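Side-chain contacts in myosin-17 (Arabidopsis thaliana, PDB 7KFL), which belongs to the plant class XI myosins, actin-based motors, and here contributes its globular tail, the domain that probably recognises cargo: residues D55-I58 with Q59-T63; P328-I332 with Q333-R337; N233-P236 with F237-R240; C39-W43 with R44-V48; K176-S179 with P180-L184. All blocks are in the same frame, centred on the assembly; numbering follows the deposited sequence.

Contact 1 of 5, residues D55-I58 with Q59-T63; sequences DRII and QTIAT
Ile57 and Ile61 lie side by side one turn apart, pointing the same way, with CG2 of Ile57 4.0 Å from CD1 of Ile61. This is the buried flank: Ile57 and Ile58 both press on Phe155 of helix 150-186, and Ile57 also reaches Ile36 of helix 31-43. Next to it Thr60 OG1, anti to the carbonyl carbon (chi1 -58°), folds back over its own helix and donates to Arg56 O at 2.6 Å. Thr60 N donates to that same oxygen at 3.0 Å, so two donors grip it from opposite faces of the carbonyl plane. Helix 4-20 covers this side, Thr60 and Arg56 touching Val16 and Arg56 forming a salt bridge with Asp13. The solvent flank is looser: exposed Gln59 runs back extended over the previous turn, CG 3.2 Å from Asp55 O, but its NE2 stays 3.9 Å from that oxygen. Bonds such as Ile61 N to Ile57 O at 3.1 Å mark an alpha-helix; buried isoleucines against exposed Gln59 make it amphipathic, packed within a helical bundle.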
loop_
_atom_site.group_PDB
_atom_site.type_symbol
_atom_site.label_atom_id
_atom_site.label_comp_id
_atom_site.label_asym_id
_atom_site.label_seq_id
_atom_site.Cartn_x
_atom_site.Cartn_y
_atom_site.Cartn_z
ATOM N N ASP A 55 9.761 11.954 23.665
ATOM C CA ASP A 55 8.335 11.715 24.020
ATOM C C ASP A 55 7.458 12.803 23.389
ATOM O O ASP A 55 6.393 12.458 22.839
ATOM C CB ASP A 55 8.123 11.688 25.537
ATOM C CG ASP A 55 8.467 10.365 26.198
ATOM O OD1 ASP A 55 8.680 9.375 25.465
ATOM O OD2 ASP A 55 8.510 10.332 27.442
ATOM N N ARG A 56 7.899 14.059 23.461
ATOM C CA ARG A 56 7.107 15.249 23.053
ATOM C C ARG A 56 7.017 15.320 21.526
ATOM O O ARG A 56 5.946 15.721 21.026
ATOM C CB ARG A 56 7.720 16.511 23.664
ATOM C CG ARG A 56 7.626 16.540 25.182
ATOM C CD ARG A 56 7.436 17.932 25.742
ATOM N NE ARG A 56 6.273 18.603 25.177
ATOM C CZ ARG A 56 5.984 19.888 25.348
ATOM N NH1 ARG A 56 6.774 20.659 26.077
ATOM N NH2 ARG A 56 4.902 20.401 24.787
ATOM N N ILE A 57 8.090 14.953 20.818
ATOM C CA ILE A 57 8.088 14.772 19.335
ATOM C C ILE A 57 7.018 13.728 18.988
ATOM O O ILE A 57 6.155 14.030 18.141
ATOM C CB ILE A 57 9.481 14.370 18.805
ATOM C CG1 ILE A 57 10.480 15.527 18.902
ATOM C CG2 ILE A 57 9.388 13.835 17.382
ATOM C CD1 ILE A 57 11.919 15.124 18.670
ATOM N N ILE A 58 7.075 12.554 19.625
ATOM C CA ILE A 58 6.161 11.403 19.358
ATOM C C ILE A 58 4.717 11.844 19.631
ATOM O O ILE A 58 3.850 11.572 18.776
ATOM C CB ILE A 58 6.563 10.168 20.191
ATOM C CG1 ILE A 58 7.920 9.605 19.755
ATOM C CG2 ILE A 58 5.479 9.100 20.156
ATOM C CD1 ILE A 58 7.937 8.999 18.369
ATOM N N GLN A 59 4.474 12.502 20.770
ATOM C CA GLN A 59 3.133 12.989 21.195
ATOM C C GLN A 59 2.580 13.961 20.145
ATOM O O GLN A 59 1.375 13.874 19.835
ATOM C CB GLN A 59 3.215 13.653 22.570
ATOM C CG GLN A 59 3.341 12.656 23.714
ATOM C CD GLN A 59 3.818 13.290 25.000
ATOM O OE1 GLN A 59 3.958 14.509 25.103
ATOM N NE2 GLN A 59 4.073 12.459 25.998
ATOM N N THR A 60 3.432 14.844 19.619
ATOM C CA THR A 60 3.078 15.866 18.596
ATOM C C THR A 60 2.575 15.158 17.332
ATOM O O THR A 60 1.457 15.489 16.878
ATOM C CB THR A 60 4.268 16.796 18.322
ATOM O OG1 THR A 60 4.631 17.409 19.560
ATOM C CG2 THR A 60 3.971 17.866 17.293
ATOM N N ILE A 61 3.361 14.215 16.799
ATOM C CA ILE A 61 3.017 13.426 15.577
ATOM C C ILE A 61 1.724 12.648 15.851
ATOM O O ILE A 61 0.838 12.658 14.986
ATOM C CB ILE A 61 4.169 12.489 15.158
ATOM C CG1 ILE A 61 5.447 13.263 14.820
ATOM C CG2 ILE A 61 3.740 11.592 14.005
ATOM C CD1 ILE A 61 6.696 12.407 14.788
ATOM N N ALA A 62 1.633 12.003 17.017
ATOM C CA ALA A 62 0.463 11.206 17.458
ATOM C C ALA A 62 -0.794 12.084 17.469
ATOM O O ALA A 62 -1.829 11.623 16.966
ATOM C CB ALA A 62 0.729 10.597 18.813
ATOM N N THR A 63 -0.703 13.304 18.008
ATOM C CA THR A 63 -1.847 14.247 18.154
ATOM C C THR A 63 -2.247 14.808 16.782
ATOM O O THR A 63 -3.433 15.160 16.615
ATOM C CB THR A 63 -1.523 15.386 19.129
ATOM O OG1 THR A 63 -0.719 14.876 20.192
ATOM C CG2 THR A 63 -2.767 16.028 19.703
#

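Contact 2 of 5, residues P328-I332 with Q333-R337; sequences PVLSI and QQLYR
With chi1 at 75°, Ser331 OG sits between its own backbone N and carbonyl carbon, facing the first turn of the helix, while Gln334 CG stands anti to its carbonyl carbon (chi1 -74°) and the extended chain carries the amide back to the start of that turn. Two reciprocal bonds result. Gln334 N donates to Ser331 OG at 3.3 Å, and Ser331 N donates to Gln334 OE1 at 2.8 Å, approaching from above the amide plane, 47° out of it. OE1 also lies over the preceding residue, 3.2 Å from Leu330 CA, and the Leu330 side chain crosses that of Gln334 at about a right angle. Each polar group has a further partner outside the turn: Ser331 OG bonds to Ser375 O and Gln334 NE2 to Phe376 O, which fixes the rotation of the amide. A leucine in place of Gln334 would probably leave Ser331 N and Phe376 O without these mates and weaken the hold on the loop at Ser375 and Phe376. Leu330 CD2 also meets Leu335 CD2 at 3.8 Å, an apolar contact. The backbone follows on with Leu335 N to Ser331 O at 3.1 Å. Ser331 as N-cap and Gln334 three residues on form a capping box, here opening helix 332-341 within the DIL domain.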
loop_
_atom_site.group_PDB
_atom_site.type_symbol
_atom_site.label_atom_id
_atom_site.label_comp_id
_atom_site.label_asym_id
_atom_site.label_seq_id
_atom_site.Cartn_x
_atom_site.Cartn_y
_atom_site.Cartn_z
ATOM N N PRO A 328 -1.813 -19.788 -15.569
ATOM C CA PRO A 328 -0.744 -20.477 -14.841
ATOM C C PRO A 328 -0.650 -20.168 -13.336
ATOM O O PRO A 328 -0.015 -20.934 -12.640
ATOM C CB PRO A 328 0.537 -20.006 -15.552
ATOM C CG PRO A 328 0.156 -18.682 -16.174
ATOM C CD PRO A 328 -1.289 -18.861 -16.584
ATOM N N VAL A 329 -1.268 -19.076 -12.874
ATOM C CA VAL A 329 -1.235 -18.625 -11.449
ATOM C C VAL A 329 -2.423 -19.228 -10.686
ATOM O O VAL A 329 -2.307 -19.374 -9.453
ATOM C CB VAL A 329 -1.207 -17.085 -11.353
ATOM C CG1 VAL A 329 -1.598 -16.577 -9.972
ATOM C CG2 VAL A 329 0.152 -16.533 -11.756
ATOM N N LEU A 330 -3.516 -19.565 -11.379
ATOM C CA LEU A 330 -4.750 -20.118 -10.753
ATOM C C LEU A 330 -4.518 -21.576 -10.347
ATOM O O LEU A 330 -3.887 -22.316 -11.124
ATOM C CB LEU A 330 -5.932 -20.008 -11.723
ATOM C CG LEU A 330 -6.766 -18.733 -11.604
ATOM C CD1 LEU A 330 -5.968 -17.515 -12.045
ATOM C CD2 LEU A 330 -8.050 -18.850 -12.408
ATOM N N SER A 331 -5.026 -21.963 -9.171
ATOM C CA SER A 331 -5.035 -23.357 -8.659
ATOM C C SER A 331 -6.134 -24.156 -9.370
ATOM O O SER A 331 -7.042 -23.530 -9.961
ATOM C CB SER A 331 -5.233 -23.383 -7.167
ATOM O OG SER A 331 -6.580 -23.092 -6.834
ATOM N N ILE A 332 -6.061 -25.488 -9.295
ATOM C CA ILE A 332 -7.070 -26.420 -9.880
ATOM C C ILE A 332 -8.427 -26.157 -9.213
ATOM O O ILE A 332 -9.434 -26.119 -9.941
ATOM C CB ILE A 332 -6.625 -27.890 -9.734
ATOM C CG1 ILE A 332 -5.372 -28.199 -10.562
ATOM C CG2 ILE A 332 -7.768 -28.839 -10.069
ATOM C CD1 ILE A 332 -5.574 -28.126 -12.065
ATOM N N GLN A 333 -8.448 -25.979 -7.888
ATOM C CA GLN A 333 -9.699 -25.797 -7.098
ATOM C C GLN A 333 -10.397 -24.501 -7.536
ATOM O O GLN A 333 -11.646 -24.473 -7.513
ATOM C CB GLN A 333 -9.423 -25.783 -5.590
ATOM C CG GLN A 333 -10.486 -26.515 -4.777
ATOM C CD GLN A 333 -10.989 -25.733 -3.586
ATOM O OE1 GLN A 333 -10.237 -25.396 -2.673
ATOM N NE2 GLN A 333 -12.285 -25.454 -3.575
ATOM N N GLN A 334 -9.623 -23.478 -7.919
ATOM C CA GLN A 334 -10.136 -22.171 -8.414
ATOM C C GLN A 334 -10.755 -22.361 -9.803
ATOM O O GLN A 334 -11.923 -21.962 -9.984
ATOM C CB GLN A 334 -9.017 -21.127 -8.463
ATOM C CG GLN A 334 -8.603 -20.608 -7.093
ATOM C CD GLN A 334 -7.283 -19.877 -7.122
ATOM O OE1 GLN A 334 -6.563 -19.893 -8.119
ATOM N NE2 GLN A 334 -6.948 -19.231 -6.016
ATOM N N LEU A 335 -9.994 -22.941 -10.740
ATOM C CA LEU A 335 -10.430 -23.206 -12.139
ATOM C C LEU A 335 -11.738 -24.001 -12.131
ATOM O O LEU A 335 -12.653 -23.625 -12.885
ATOM C CB LEU A 335 -9.337 -23.979 -12.883
ATOM C CG LEU A 335 -8.092 -23.174 -13.252
ATOM C CD1 LEU A 335 -6.997 -24.090 -13.775
ATOM C CD2 LEU A 335 -8.418 -22.099 -14.278
ATOM N N TYR A 336 -11.813 -25.058 -11.319
ATOM C CA TYR A 336 -12.982 -25.972 -11.225
ATOM C C TYR A 336 -14.241 -25.158 -10.903
ATOM O O TYR A 336 -15.236 -25.297 -11.636
ATOM C CB TYR A 336 -12.740 -27.074 -10.189
ATOM C CG TYR A 336 -13.928 -27.973 -9.956
ATOM C CD1 TYR A 336 -14.214 -29.019 -10.818
ATOM C CD2 TYR A 336 -14.778 -27.769 -8.879
ATOM C CE1 TYR A 336 -15.309 -29.844 -10.614
ATOM C CE2 TYR A 336 -15.878 -28.583 -8.661
ATOM C CZ TYR A 336 -16.144 -29.626 -9.531
ATOM O OH TYR A 336 -17.227 -30.433 -9.321
ATOM N N ARG A 337 -14.191 -24.338 -9.849
ATOM C CA ARG A 337 -15.312 -23.459 -9.416
ATOM C C ARG A 337 -15.738 -22.572 -10.593
ATOM O O ARG A 337 -16.936 -22.577 -10.934
ATOM C CB ARG A 337 -14.899 -22.622 -8.199
ATOM C CG ARG A 337 -15.903 -21.551 -7.790
ATOM C CD ARG A 337 -17.279 -22.111 -7.491
ATOM N NE ARG A 337 -17.254 -23.031 -6.362
ATOM C CZ ARG A 337 -17.442 -22.697 -5.086
ATOM N NH1 ARG A 337 -17.670 -21.441 -4.737
ATOM N NH2 ARG A 337 -17.393 -23.631 -4.152
#

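Contact 3 of 5, residues N233-P236 with F237-R240; sequences NAPP and FLVR
A proline pair starts helix 236-260, with Pro235 at the N-cap and Pro236 in the first turn, where a proline's missing N-H costs no helical bond. The Pro235 ring lies alongside Leu238, both pointing the same way, CG to CG at 4.0 Å. On another side of the turn Ala234 CB touches Val239 CG2 at 3.8 Å; a chi1 of 179° puts this methyl beside the backbone N of Val239, facing the alanine. Within the turn Pro235 O receives weak bonds from Leu238 N and Val239 N, whereas Arg240 N donates to Pro236 O at 2.8 Å, nearly along the C=O axis. Arg240 then bends at chi3 (-75°) and folds back, so that one face of its guanidinium lies over the backbone: Phe237 CA is 3.5 Å above the plane, offset toward the rim. Its NH1 comes to 3.6 Å from Pro236 CB and bonds onward to Glu290 O. Putting an alanine at Arg240 is likely to leave Glu290 O without this donor and to uncover the backbone at Pro236 and Phe237. Asn233, with positive phi, closes helix 205-231 by a Schellman motif, so the turn links two consecutive helices. Val239 packs back on Leu226 and Met229 of helix 205-231, Pro236 on Tyr291 of helix 289-292, and Leu238 on Ile391 of helix 388-393.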
loop_
_atom_site.group_PDB
_atom_site.type_symbol
_atom_site.label_atom_id
_atom_site.label_comp_id
_atom_site.label_asym_id
_atom_site.label_seq_id
_atom_site.Cartn_x
_atom_site.Cartn_y
_atom_site.Cartn_z
ATOM N N ASN A 233 6.380 14.965 -1.241
ATOM C CA ASN A 233 7.699 14.374 -1.598
ATOM C C ASN A 233 7.929 13.086 -0.800
ATOM O O ASN A 233 9.052 12.889 -0.292
ATOM C CB ASN A 233 8.828 15.388 -1.403
ATOM C CG ASN A 233 8.820 16.460 -2.471
ATOM O OD1 ASN A 233 9.221 16.209 -3.604
ATOM N ND2 ASN A 233 8.356 17.650 -2.126
ATOM N N ALA A 234 6.899 12.242 -0.701
ATOM C CA ALA A 234 6.977 10.882 -0.122
ATOM C C ALA A 234 7.981 10.076 -0.940
ATOM O O ALA A 234 7.917 10.093 -2.168
ATOM C CB ALA A 234 5.613 10.236 -0.125
ATOM N N PRO A 235 8.947 9.370 -0.305
ATOM C CA PRO A 235 9.970 8.633 -1.047
ATOM C C PRO A 235 9.326 7.605 -1.974
ATOM O O PRO A 235 8.561 6.759 -1.516
ATOM C CB PRO A 235 10.832 7.969 0.039
ATOM C CG PRO A 235 9.969 7.995 1.286
ATOM C CD PRO A 235 9.099 9.226 1.151
ATOM N N PRO A 236 9.595 7.656 -3.301
ATOM C CA PRO A 236 8.909 6.792 -4.265
ATOM C C PRO A 236 8.788 5.325 -3.814
ATOM O O PRO A 236 7.745 4.737 -4.033
ATOM C CB PRO A 236 9.793 6.907 -5.516
ATOM C CG PRO A 236 10.375 8.299 -5.427
ATOM C CD PRO A 236 10.576 8.546 -3.946
ATOM N N PHE A 237 9.847 4.790 -3.196
ATOM C CA PHE A 237 9.932 3.409 -2.645
ATOM C C PHE A 237 8.703 3.107 -1.775
ATOM O O PHE A 237 8.068 2.055 -1.982
ATOM C CB PHE A 237 11.229 3.235 -1.852
ATOM C CG PHE A 237 11.366 1.907 -1.153
ATOM C CD1 PHE A 237 10.814 1.707 0.105
ATOM C CD2 PHE A 237 12.040 0.853 -1.753
ATOM C CE1 PHE A 237 10.930 0.484 0.745
ATOM C CE2 PHE A 237 12.158 -0.369 -1.110
ATOM C CZ PHE A 237 11.605 -0.551 0.139
ATOM N N LEU A 238 8.390 3.993 -0.825
ATOM C CA LEU A 238 7.238 3.832 0.107
ATOM C C LEU A 238 5.920 3.900 -0.671
ATOM O O LEU A 238 4.982 3.181 -0.284
ATOM C CB LEU A 238 7.277 4.909 1.197
ATOM C CG LEU A 238 8.131 4.602 2.427
ATOM C CD1 LEU A 238 7.727 5.496 3.591
ATOM C CD2 LEU A 238 8.027 3.140 2.836
ATOM N N VAL A 239 5.852 4.729 -1.716
ATOM C CA VAL A 239 4.626 4.914 -2.550
ATOM C C VAL A 239 4.419 3.652 -3.399
ATOM O O VAL A 239 3.256 3.222 -3.533
ATOM C CB VAL A 239 4.708 6.191 -3.410
ATOM C CG1 VAL A 239 3.472 6.366 -4.281
ATOM C CG2 VAL A 239 4.928 7.433 -2.557
ATOM N N ARG A 240 5.502 3.078 -3.935
ATOM C CA ARG A 240 5.494 1.792 -4.689
ATOM C C ARG A 240 4.843 0.695 -3.838
ATOM O O ARG A 240 4.047 -0.084 -4.400
ATOM C CB ARG A 240 6.909 1.364 -5.089
ATOM C CG ARG A 240 7.493 2.150 -6.254
ATOM C CD ARG A 240 8.624 1.419 -6.952
ATOM N NE ARG A 240 9.863 1.426 -6.184
ATOM C CZ ARG A 240 10.701 2.458 -6.080
ATOM N NH1 ARG A 240 10.442 3.605 -6.688
ATOM N NH2 ARG A 240 11.796 2.344 -5.349
#

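Contact 4 of 5, residues C39-W43 with R44-V48; sequences CLLHW and RSFEV
Phe46 folds its ring back against the end of the helix, presenting one face to Leu40, whose CB stands over it at 4.2 Å from the ring centroid, 25° off the normal, in a CH-pi contact. The two side chains cross at about a right angle, and Leu40 CD1 adds a second touch 3.9 Å from Phe46 CZ. Leu41 comes to the rim instead: its CD1 lies near the ring plane, 4.1 Å from Phe46 CE2. The other branch of Leu40 serves a different neighbour, CD2 meeting Ser45 CB at 3.7 Å. What turns the chain back is Arg44, the first residue beyond helix 31-43 to leave helical angles, with positive phi (62°). Ser45 N donates to Leu40 O at 2.8 Å and Arg44 N weakly to Leu41 O, the bond pair of a Schellman motif with Arg44 at C-prime, and a type I beta turn from Arg44 to Glu47 follows directly. Ser45 OG, anti to its carbonyl carbon (chi1 -68°), lies in plane at the edge of the Trp43 indole, 3.9 Å from Trp43 CE3. On the exposed flank Arg44 and Glu47 form a salt bridge, NH2 to OE2 at 3.2 Å. The carboxylate sits over the guanidinium face rather than at its N-H edge, so charge alone holds the pair. Inward, Leu40 and Phe46 both pack on Phe54 of helix 53-65.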
loop_
_atom_site.group_PDB
_atom_site.type_symbol
_atom_site.label_atom_id
_atom_site.label_comp_id
_atom_site.label_asym_id
_atom_site.label_seq_id
_atom_site.Cartn_x
_atom_site.Cartn_y
_atom_site.Cartn_z
ATOM N N CYS A 39 18.310 20.247 16.119
ATOM C CA CYS A 39 18.073 20.583 17.550
ATOM C C CYS A 39 18.653 19.481 18.445
ATOM O O CYS A 39 19.429 19.812 19.364
ATOM C CB CYS A 39 16.587 20.754 17.847
ATOM S SG CYS A 39 15.869 22.225 17.076
ATOM N N LEU A 40 18.295 18.223 18.173
ATOM C CA LEU A 40 18.734 17.038 18.956
ATOM C C LEU A 40 20.258 16.899 18.854
ATOM O O LEU A 40 20.882 16.489 19.857
ATOM C CB LEU A 40 18.026 15.783 18.431
ATOM C CG LEU A 40 16.499 15.766 18.549
ATOM C CD1 LEU A 40 15.943 14.442 18.049
ATOM C CD2 LEU A 40 16.039 16.027 19.977
ATOM N N LEU A 41 20.826 17.229 17.691
ATOM C CA LEU A 41 22.291 17.184 17.430
ATOM C C LEU A 41 22.965 18.347 18.172
ATOM O O LEU A 41 24.029 18.119 18.786
ATOM C CB LEU A 41 22.534 17.254 15.918
ATOM C CG LEU A 41 23.807 16.573 15.416
ATOM C CD1 LEU A 41 23.751 15.067 15.636
ATOM C CD2 LEU A 41 24.033 16.882 13.943
ATOM N N HIS A 42 22.348 19.533 18.132
ATOM C CA HIS A 42 22.804 20.774 18.818
ATOM C C HIS A 42 22.829 20.547 20.335
ATOM O O HIS A 42 23.892 20.778 20.948
ATOM C CB HIS A 42 21.909 21.958 18.416
ATOM C CG HIS A 42 22.341 23.275 18.973
ATOM N ND1 HIS A 42 23.517 23.892 18.586
ATOM C CD2 HIS A 42 21.757 24.100 19.870
ATOM C CE1 HIS A 42 23.643 25.035 19.231
ATOM N NE2 HIS A 42 22.574 25.187 20.023
ATOM N N TRP A 43 21.709 20.087 20.905
ATOM C CA TRP A 43 21.515 19.876 22.366
ATOM C C TRP A 43 22.233 18.604 22.841
ATOM O O TRP A 43 22.351 18.431 24.070
ATOM C CB TRP A 43 20.021 19.815 22.711
ATOM C CG TRP A 43 19.243 21.039 22.336
ATOM C CD1 TRP A 43 19.695 22.327 22.299
ATOM C CD2 TRP A 43 17.852 21.094 21.970
ATOM N NE1 TRP A 43 18.688 23.175 21.922
ATOM C CE2 TRP A 43 17.546 22.448 21.716
ATOM C CE3 TRP A 43 16.842 20.136 21.827
ATOM C CZ2 TRP A 43 16.272 22.861 21.328
ATOM C CZ3 TRP A 43 15.582 20.544 21.446
ATOM C CH2 TRP A 43 15.303 21.890 21.201
ATOM N N ARG A 44 22.676 17.749 21.912
ATOM C CA ARG A 44 23.303 16.427 22.192
ATOM C C ARG A 44 22.284 15.541 22.923
ATOM O O ARG A 44 22.679 14.846 23.873
ATOM C CB ARG A 44 24.602 16.606 22.987
ATOM C CG ARG A 44 25.625 17.511 22.316
ATOM C CD ARG A 44 26.793 17.852 23.223
ATOM N NE ARG A 44 27.556 16.677 23.634
ATOM C CZ ARG A 44 28.593 16.156 22.975
ATOM N NH1 ARG A 44 29.022 16.695 21.844
ATOM N NH2 ARG A 44 29.200 15.083 23.456
ATOM N N SER A 45 21.024 15.561 22.473
ATOM C CA SER A 45 19.873 14.839 23.078
ATOM C C SER A 45 19.997 13.329 22.839
ATOM O O SER A 45 19.340 12.561 23.569
ATOM C CB SER A 45 18.562 15.360 22.548
ATOM O OG SER A 45 18.330 16.687 22.989
ATOM N N PHE A 46 20.796 12.920 21.851
ATOM C CA PHE A 46 21.086 11.495 21.550
ATOM C C PHE A 46 22.010 10.917 22.632
ATOM O O PHE A 46 22.050 9.681 22.765
ATOM C CB PHE A 46 21.694 11.340 20.152
ATOM C CG PHE A 46 20.798 11.757 19.010
ATOM C CD1 PHE A 46 19.486 11.311 18.928
ATOM C CD2 PHE A 46 21.272 12.582 18.002
ATOM C CE1 PHE A 46 18.669 11.692 17.873
ATOM C CE2 PHE A 46 20.455 12.961 16.947
ATOM C CZ PHE A 46 19.155 12.516 16.884
ATOM N N GLU A 47 22.710 11.776 23.385
ATOM C CA GLU A 47 23.780 11.379 24.342
ATOM C C GLU A 47 23.342 11.573 25.803
ATOM O O GLU A 47 24.132 11.188 26.687
ATOM C CB GLU A 47 25.054 12.173 24.046
ATOM C CG GLU A 47 25.780 11.698 22.802
ATOM C CD GLU A 47 26.855 12.645 22.296
ATOM O OE1 GLU A 47 26.499 13.742 21.811
ATOM O OE2 GLU A 47 28.047 12.285 22.394
ATOM N N VAL A 48 22.153 12.131 26.066
ATOM C CA VAL A 48 21.619 12.304 27.454
ATOM C C VAL A 48 20.962 10.993 27.901
ATOM O O VAL A 48 20.325 10.331 27.062
ATOM C CB VAL A 48 20.644 13.491 27.580
ATOM C CG1 VAL A 48 21.289 14.790 27.136
ATOM C CG2 VAL A 48 19.336 13.263 26.838
#

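Contact 5 of 5, residues K176-S179 with P180-L184; sequences KEIS and PLLGL
Pro180 sets its ring CD against the carbonyls of the previous turn, 3.2 Å from Lys176 O, the oxygen that an N-H at this position would serve. The same CD lies 3.4 Å from Glu177 O. Neither Pro180 N nor Leu181 N bonds to the turn before, and the helix kinks here; CD, in the way of the carbonyls, probably contributes. Leu181 and Leu182 fold back along the axis on separate flanks. Leu182 CG, anti to its carbonyl carbon (chi1 -66°), comes 3.3 Å from Ile178 O, and CD1 of Leu182 reaches Ile178 CG1 more loosely at 4.4 Å. Leu181 CG instead hangs over Glu177 O at 3.9 Å. Regular bonding resumes with Leu182 N to Ile178 O at 3.1 Å and Gly183 N to Ser179 O at 2.9 Å. Ile178 and Leu182 pack on Ile250 of helix 236-260; Leu181 meets Ile218 of helix 205-231. The Glu177 carboxylate bonds to Tyr225 OH and Ser221 OG of helix 205-231. This is a proline kink inside the long helix 150-186, embedded in a helical bundle.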
loop_
_atom_site.group_PDB
_atom_site.type_symbol
_atom_site.label_atom_id
_atom_site.label_comp_id
_atom_site.label_asym_id
_atom_site.label_seq_id
_atom_site.Cartn_x
_atom_site.Cartn_y
_atom_site.Cartn_z
ATOM N N LYS A 176 -10.601 1.953 2.070
ATOM C CA LYS A 176 -11.974 2.311 2.523
ATOM C C LYS A 176 -12.681 3.155 1.453
ATOM O O LYS A 176 -13.923 3.073 1.367
ATOM C CB LYS A 176 -11.900 3.066 3.854
ATOM C CG LYS A 176 -13.227 3.552 4.424
ATOM C CD LYS A 176 -13.064 4.720 5.378
ATOM C CE LYS A 176 -13.844 4.568 6.667
ATOM N NZ LYS A 176 -13.309 5.449 7.735
ATOM N N GLU A 177 -11.926 3.945 0.684
ATOM C CA GLU A 177 -12.473 4.884 -0.332
ATOM C C GLU A 177 -12.866 4.116 -1.602
ATOM O O GLU A 177 -13.923 4.450 -2.173
ATOM C CB GLU A 177 -11.460 5.987 -0.646
ATOM C CG GLU A 177 -12.083 7.196 -1.320
ATOM C CD GLU A 177 -11.128 8.352 -1.560
ATOM O OE1 GLU A 177 -10.586 8.888 -0.567
ATOM O OE2 GLU A 177 -10.918 8.704 -2.740
ATOM N N ILE A 178 -12.056 3.139 -2.029
ATOM C CA ILE A 178 -12.265 2.377 -3.301
ATOM C C ILE A 178 -13.039 1.082 -3.024
ATOM O O ILE A 178 -13.373 0.395 -4.009
ATOM C CB ILE A 178 -10.936 2.104 -4.040
ATOM C CG1 ILE A 178 -10.061 1.071 -3.326
ATOM C CG2 ILE A 178 -10.191 3.408 -4.294
ATOM C CD1 ILE A 178 -8.773 0.755 -4.051
ATOM N N SER A 179 -13.324 0.764 -1.755
ATOM C CA SER A 179 -14.092 -0.444 -1.347
ATOM C C SER A 179 -15.523 -0.352 -1.877
ATOM O O SER A 179 -15.997 -1.292 -2.513
ATOM C CB SER A 179 -14.049 -0.664 0.152
ATOM O OG SER A 179 -14.567 -1.942 0.499
ATOM N N PRO A 180 -16.258 0.767 -1.660
ATOM C CA PRO A 180 -17.622 0.905 -2.176
ATOM C C PRO A 180 -17.708 0.913 -3.712
ATOM O O PRO A 180 -18.721 0.482 -4.233
ATOM C CB PRO A 180 -18.105 2.259 -1.626
ATOM C CG PRO A 180 -17.161 2.568 -0.487
ATOM C CD PRO A 180 -15.841 1.954 -0.900
ATOM N N LEU A 181 -16.659 1.397 -4.391
ATOM C CA LEU A 181 -16.588 1.481 -5.878
ATOM C C LEU A 181 -16.452 0.069 -6.460
ATOM O O LEU A 181 -17.153 -0.233 -7.447
ATOM C CB LEU A 181 -15.404 2.362 -6.297
ATOM C CG LEU A 181 -15.394 3.787 -5.745
ATOM C CD1 LEU A 181 -14.165 4.538 -6.234
ATOM C CD2 LEU A 181 -16.661 4.539 -6.124
ATOM N N LEU A 182 -15.582 -0.756 -5.872
ATOM C CA LEU A 182 -15.455 -2.201 -6.203
ATOM C C LEU A 182 -16.777 -2.895 -5.850
ATOM O O LEU A 182 -17.231 -3.748 -6.639
ATOM C CB LEU A 182 -14.269 -2.796 -5.436
ATOM C CG LEU A 182 -12.895 -2.255 -5.835
ATOM C CD1 LEU A 182 -11.836 -2.649 -4.817
ATOM C CD2 LEU A 182 -12.501 -2.732 -7.224
ATOM N N GLY A 183 -17.387 -2.505 -4.723
ATOM C CA GLY A 183 -18.744 -2.920 -4.318
ATOM C C GLY A 183 -19.747 -2.748 -5.446
ATOM O O GLY A 183 -20.585 -3.650 -5.627
ATOM N N LEU A 184 -19.663 -1.635 -6.185
ATOM C CA LEU A 184 -20.581 -1.308 -7.312
ATOM C C LEU A 184 -20.127 -2.035 -8.587
ATOM O O LEU A 184 -21.009 -2.429 -9.373
ATOM C CB LEU A 184 -20.630 0.213 -7.517
ATOM C CG LEU A 184 -21.264 1.019 -6.381
ATOM C CD1 LEU A 184 -21.058 2.508 -6.595
ATOM C CD2 LEU A 184 -22.747 0.713 -6.237
#

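How the contacts relate
From the N terminus, contact 4 comes first, closing helix 31-43 and turning the chain toward helix 53-65, where contact 1 forms mid-helix. These two are the pair that touch, Ile57 CD1 to Leu40 CD1 at 4.1 Å, joining consecutive helices. Contact 5 follows within helix 150-186, and contact 3 bridges helices 205-231 and 236-260. Contact 2 comes last, starting helix 332-341, its centre about 49 Å from that of contact 1 and on the opposite side of the chain's centre. All five are local and run in series, with none nested or crossed. Helix 150-186 connects contact 1, which it covers at Phe155, with contact 5, which it carries.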